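Local coordinates for outer membrane protein OMP121 (Bacteroides thetaiotaomicron, PDB 5FQ8) that probably imports a nutrient across the outer membrane as a TonB-dependent receptor, with a plug domain seated in a beta barrel, at residues T57-V71 and N131-K145. Sequence-based numbering, arbitrary orientation.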
# COMPACT_ATOMS: atom_id res chain seq x y z
N THR B 57 18.58 33.82 -5.93
CA THR B 57 17.49 32.87 -5.86
C THR B 57 18.04 31.46 -5.98
O THR B 57 19.07 31.24 -6.62
CB THR B 57 16.51 33.14 -6.99
OG1 THR B 57 17.13 32.80 -8.23
CG2 THR B 57 16.16 34.61 -7.00
N SER B 58 17.36 30.50 -5.35
CA SER B 58 17.78 29.11 -5.40
C SER B 58 17.74 28.54 -6.80
O SER B 58 18.26 27.45 -7.04
CB SER B 58 16.88 28.26 -4.53
OG SER B 58 15.70 27.96 -5.23
N ASP B 59 17.18 29.28 -7.73
CA ASP B 59 16.71 28.76 -8.99
C ASP B 59 17.34 29.57 -10.11
O ASP B 59 17.53 30.78 -9.98
CB ASP B 59 15.18 28.84 -8.99
CG ASP B 59 14.61 28.79 -10.34
OD1 ASP B 59 14.88 27.82 -11.06
OD2 ASP B 59 13.88 29.72 -10.69
N VAL B 60 17.70 28.90 -11.20
CA VAL B 60 18.35 29.60 -12.29
C VAL B 60 17.39 30.47 -13.08
O VAL B 60 17.83 31.43 -13.72
CB VAL B 60 19.05 28.57 -13.19
CG1 VAL B 60 18.68 28.73 -14.63
CG2 VAL B 60 20.51 28.72 -13.06
N MET B 61 16.09 30.20 -13.02
CA MET B 61 15.11 30.79 -13.91
C MET B 61 14.28 31.90 -13.30
O MET B 61 13.84 32.78 -14.03
CB MET B 61 14.16 29.72 -14.42
CG MET B 61 14.81 28.80 -15.36
SD MET B 61 15.23 29.74 -16.78
CE MET B 61 16.44 28.74 -17.53
N SER B 62 14.00 31.87 -12.00
CA SER B 62 12.98 32.76 -11.47
C SER B 62 13.45 34.20 -11.40
O SER B 62 12.61 35.11 -11.32
CB SER B 62 12.51 32.27 -10.10
OG SER B 62 13.50 32.42 -9.11
N SER B 63 14.76 34.41 -11.43
CA SER B 63 15.28 35.77 -11.46
C SER B 63 14.95 36.46 -12.77
O SER B 63 14.77 37.68 -12.79
CB SER B 63 16.79 35.74 -11.24
OG SER B 63 17.43 34.96 -12.22
N LEU B 64 14.85 35.71 -13.86
CA LEU B 64 14.55 36.27 -15.17
C LEU B 64 13.07 36.52 -15.39
O LEU B 64 12.65 36.71 -16.53
CB LEU B 64 15.09 35.35 -16.26
CG LEU B 64 16.55 35.02 -16.07
CD1 LEU B 64 16.99 33.93 -17.00
CD2 LEU B 64 17.34 36.27 -16.34
N ALA B 65 12.26 36.54 -14.34
CA ALA B 65 10.84 36.81 -14.51
C ALA B 65 10.62 38.23 -15.02
O ALA B 65 10.98 39.21 -14.36
CB ALA B 65 10.10 36.58 -13.19
N GLY B 66 10.05 38.34 -16.22
CA GLY B 66 9.76 39.64 -16.79
C GLY B 66 10.96 40.40 -17.31
O GLY B 66 10.91 41.62 -17.40
N LYS B 67 12.04 39.71 -17.64
CA LYS B 67 13.26 40.37 -18.11
C LYS B 67 13.58 40.07 -19.56
O LYS B 67 14.58 40.58 -20.07
CB LYS B 67 14.45 39.96 -17.24
CG LYS B 67 14.36 40.38 -15.79
CD LYS B 67 15.68 40.18 -15.08
CE LYS B 67 15.78 40.98 -13.78
NZ LYS B 67 14.69 40.64 -12.82
N ILE B 68 12.78 39.26 -20.24
CA ILE B 68 13.09 38.81 -21.59
C ILE B 68 11.79 38.71 -22.38
O ILE B 68 10.82 38.11 -21.91
CB ILE B 68 13.80 37.44 -21.60
CG1 ILE B 68 15.10 37.52 -20.82
CG2 ILE B 68 14.09 37.01 -23.01
CD1 ILE B 68 15.80 36.23 -20.76
N ALA B 69 11.77 39.30 -23.56
CA ALA B 69 10.54 39.36 -24.33
C ALA B 69 10.16 37.98 -24.81
O ALA B 69 11.00 37.21 -25.27
CB ALA B 69 10.70 40.31 -25.51
N GLY B 70 8.87 37.67 -24.70
CA GLY B 70 8.33 36.42 -25.18
C GLY B 70 8.60 35.21 -24.31
O GLY B 70 8.28 34.10 -24.73
N VAL B 71 9.17 35.40 -23.13
CA VAL B 71 9.52 34.31 -22.24
C VAL B 71 8.77 34.55 -20.93
O VAL B 71 9.18 35.36 -20.10
CB VAL B 71 11.03 34.20 -22.01
CG1 VAL B 71 11.34 33.04 -21.09
CG2 VAL B 71 11.74 34.01 -23.33
N ASN B 131 15.15 23.32 -11.61
CA ASN B 131 15.49 23.92 -10.33
C ASN B 131 16.72 23.31 -9.67
O ASN B 131 17.10 23.77 -8.60
CB ASN B 131 14.32 23.77 -9.38
CG ASN B 131 13.31 24.81 -9.57
OD1 ASN B 131 13.23 25.40 -10.63
ND2 ASN B 131 12.54 25.08 -8.53
N ALA B 132 17.32 22.28 -10.27
CA ALA B 132 18.42 21.60 -9.62
C ALA B 132 19.75 22.23 -9.97
O ALA B 132 20.69 22.14 -9.18
CB ALA B 132 18.45 20.13 -10.01
N ILE B 133 19.85 22.83 -11.15
CA ILE B 133 21.09 23.45 -11.55
C ILE B 133 21.43 24.55 -10.56
O ILE B 133 20.54 25.20 -10.01
CB ILE B 133 20.98 23.96 -12.99
CG1 ILE B 133 22.27 24.58 -13.45
CG2 ILE B 133 19.92 24.98 -13.11
CD1 ILE B 133 22.30 24.76 -14.91
N ASN B 134 22.71 24.69 -10.27
CA ASN B 134 23.19 25.70 -9.35
C ASN B 134 23.52 26.96 -10.13
O ASN B 134 24.44 26.94 -10.96
CB ASN B 134 24.42 25.20 -8.61
CG ASN B 134 25.16 26.30 -7.89
OD1 ASN B 134 24.63 27.37 -7.60
ND2 ASN B 134 26.40 26.02 -7.56
N PRO B 135 22.83 28.07 -9.90
CA PRO B 135 23.09 29.28 -10.70
C PRO B 135 24.52 29.75 -10.66
O PRO B 135 25.01 30.26 -11.68
CB PRO B 135 22.14 30.30 -10.08
CG PRO B 135 21.82 29.78 -8.73
CD PRO B 135 21.86 28.32 -8.83
N ASP B 136 25.22 29.58 -9.54
CA ASP B 136 26.61 30.00 -9.47
C ASP B 136 27.50 29.32 -10.51
O ASP B 136 28.59 29.81 -10.78
CB ASP B 136 27.18 29.75 -8.08
CG ASP B 136 26.72 30.76 -7.07
OD1 ASP B 136 26.39 31.89 -7.47
OD2 ASP B 136 26.70 30.43 -5.87
N ASP B 137 27.05 28.23 -11.11
CA ASP B 137 27.83 27.53 -12.12
C ASP B 137 27.58 28.04 -13.52
O ASP B 137 28.22 27.56 -14.46
CB ASP B 137 27.53 26.04 -12.11
CG ASP B 137 28.23 25.30 -11.02
OD1 ASP B 137 29.32 25.75 -10.60
OD2 ASP B 137 27.69 24.26 -10.59
N VAL B 138 26.63 28.96 -13.71
CA VAL B 138 26.24 29.32 -15.06
C VAL B 138 27.16 30.41 -15.58
O VAL B 138 27.35 31.44 -14.94
CB VAL B 138 24.78 29.78 -15.11
CG1 VAL B 138 24.38 30.04 -16.53
CG2 VAL B 138 23.91 28.71 -14.50
N ALA B 139 27.75 30.16 -16.74
CA ALA B 139 28.47 31.23 -17.42
C ALA B 139 27.54 32.01 -18.31
O ALA B 139 27.39 33.22 -18.17
CB ALA B 139 29.63 30.65 -18.22
N ASN B 140 26.85 31.31 -19.20
CA ASN B 140 26.00 31.96 -20.19
C ASN B 140 24.71 31.17 -20.35
O ASN B 140 24.72 29.93 -20.35
CB ASN B 140 26.75 32.07 -21.51
CG ASN B 140 25.85 32.40 -22.65
OD1 ASN B 140 25.47 33.54 -22.82
ND2 ASN B 140 25.50 31.40 -23.45
N MET B 141 23.61 31.88 -20.47
CA MET B 141 22.34 31.28 -20.83
C MET B 141 21.82 31.95 -22.08
O MET B 141 21.73 33.18 -22.13
CB MET B 141 21.31 31.43 -19.72
CG MET B 141 19.90 31.18 -20.19
SD MET B 141 18.78 31.37 -18.83
CE MET B 141 19.60 30.36 -17.65
N THR B 142 21.46 31.16 -23.07
CA THR B 142 20.93 31.67 -24.32
C THR B 142 19.63 30.96 -24.65
O THR B 142 19.59 29.73 -24.74
CB THR B 142 21.94 31.49 -25.44
OG1 THR B 142 22.99 32.43 -25.26
CG2 THR B 142 21.30 31.70 -26.78
N ILE B 143 18.57 31.74 -24.82
CA ILE B 143 17.21 31.26 -25.02
C ILE B 143 16.88 31.38 -26.49
O ILE B 143 16.80 32.49 -27.02
CB ILE B 143 16.22 32.04 -24.16
CG1 ILE B 143 16.45 31.72 -22.70
CG2 ILE B 143 14.82 31.72 -24.55
CD1 ILE B 143 15.48 32.35 -21.80
N LEU B 144 16.70 30.26 -27.17
CA LEU B 144 16.26 30.28 -28.56
C LEU B 144 14.74 30.28 -28.58
O LEU B 144 14.11 29.31 -28.14
CB LEU B 144 16.82 29.08 -29.31
CG LEU B 144 18.33 28.91 -29.18
CD1 LEU B 144 18.78 27.69 -29.91
CD2 LEU B 144 18.98 30.12 -29.75
N LYS B 145 14.14 31.35 -29.06
CA LYS B 145 12.70 31.47 -28.95
C LYS B 145 11.96 30.87 -30.13
O LYS B 145 10.83 30.40 -29.98
CB LYS B 145 12.32 32.93 -28.79
CG LYS B 145 13.07 33.66 -27.71
CD LYS B 145 12.63 35.11 -27.65
CE LYS B 145 13.45 35.94 -26.68
NZ LYS B 145 14.85 36.02 -27.12
O HOH W 1 18.15 26.54 -10.75
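Met141 extends its side chain with CG anti to the backbone N (chi1 164°) and bends only at the last torsion (chi3 -49°), which brings its thioether end among Val60, Met61 and Leu64. Its methyl CE lies 3.6 Å from Val60 CG1, the two side chains meeting tip to tip. Met61, bent at chi2 (-66°), lays its own CE against the same methyl, while Leu64 points CD1 end-on at the sulfur, 3.6 Å from Met141 SD. An alanine in place of Met141 would probably open a gap beneath these three side chains and set the end of Met61 free to turn. Val60 is wedged in by its other branch: CG2 reaches Pro135 CA at 3.5 Å and also touches Val138 CG2, and Ile133 CG2 sits by its CB. Beside this apolar cluster, Asn131 OD1 accepts a hydrogen bond from Asn84 ND2. Farther along, Ile143 CD1 lies 4.0 Å from Ile68 CD1, and Ile143 CG2 meets Val71 CG2 tip to tip. Lys145 crosses Ile68 at an angle, its CE 3.9 Å from Ile68 CG2, and NZ goes on to bond Thr45 OG1. Within the plug domain, the contact thus packs the loop that follows helix 49-54 against strand 140-144 and against the turn and 3-10 residues that lead into it; Ile52 of that helix touches Val60 and Leu64, Ile164 of strand 161-166 borders Ile133 and Met141, and Ile88 of strand 84-88 meets Val71 and Ile143.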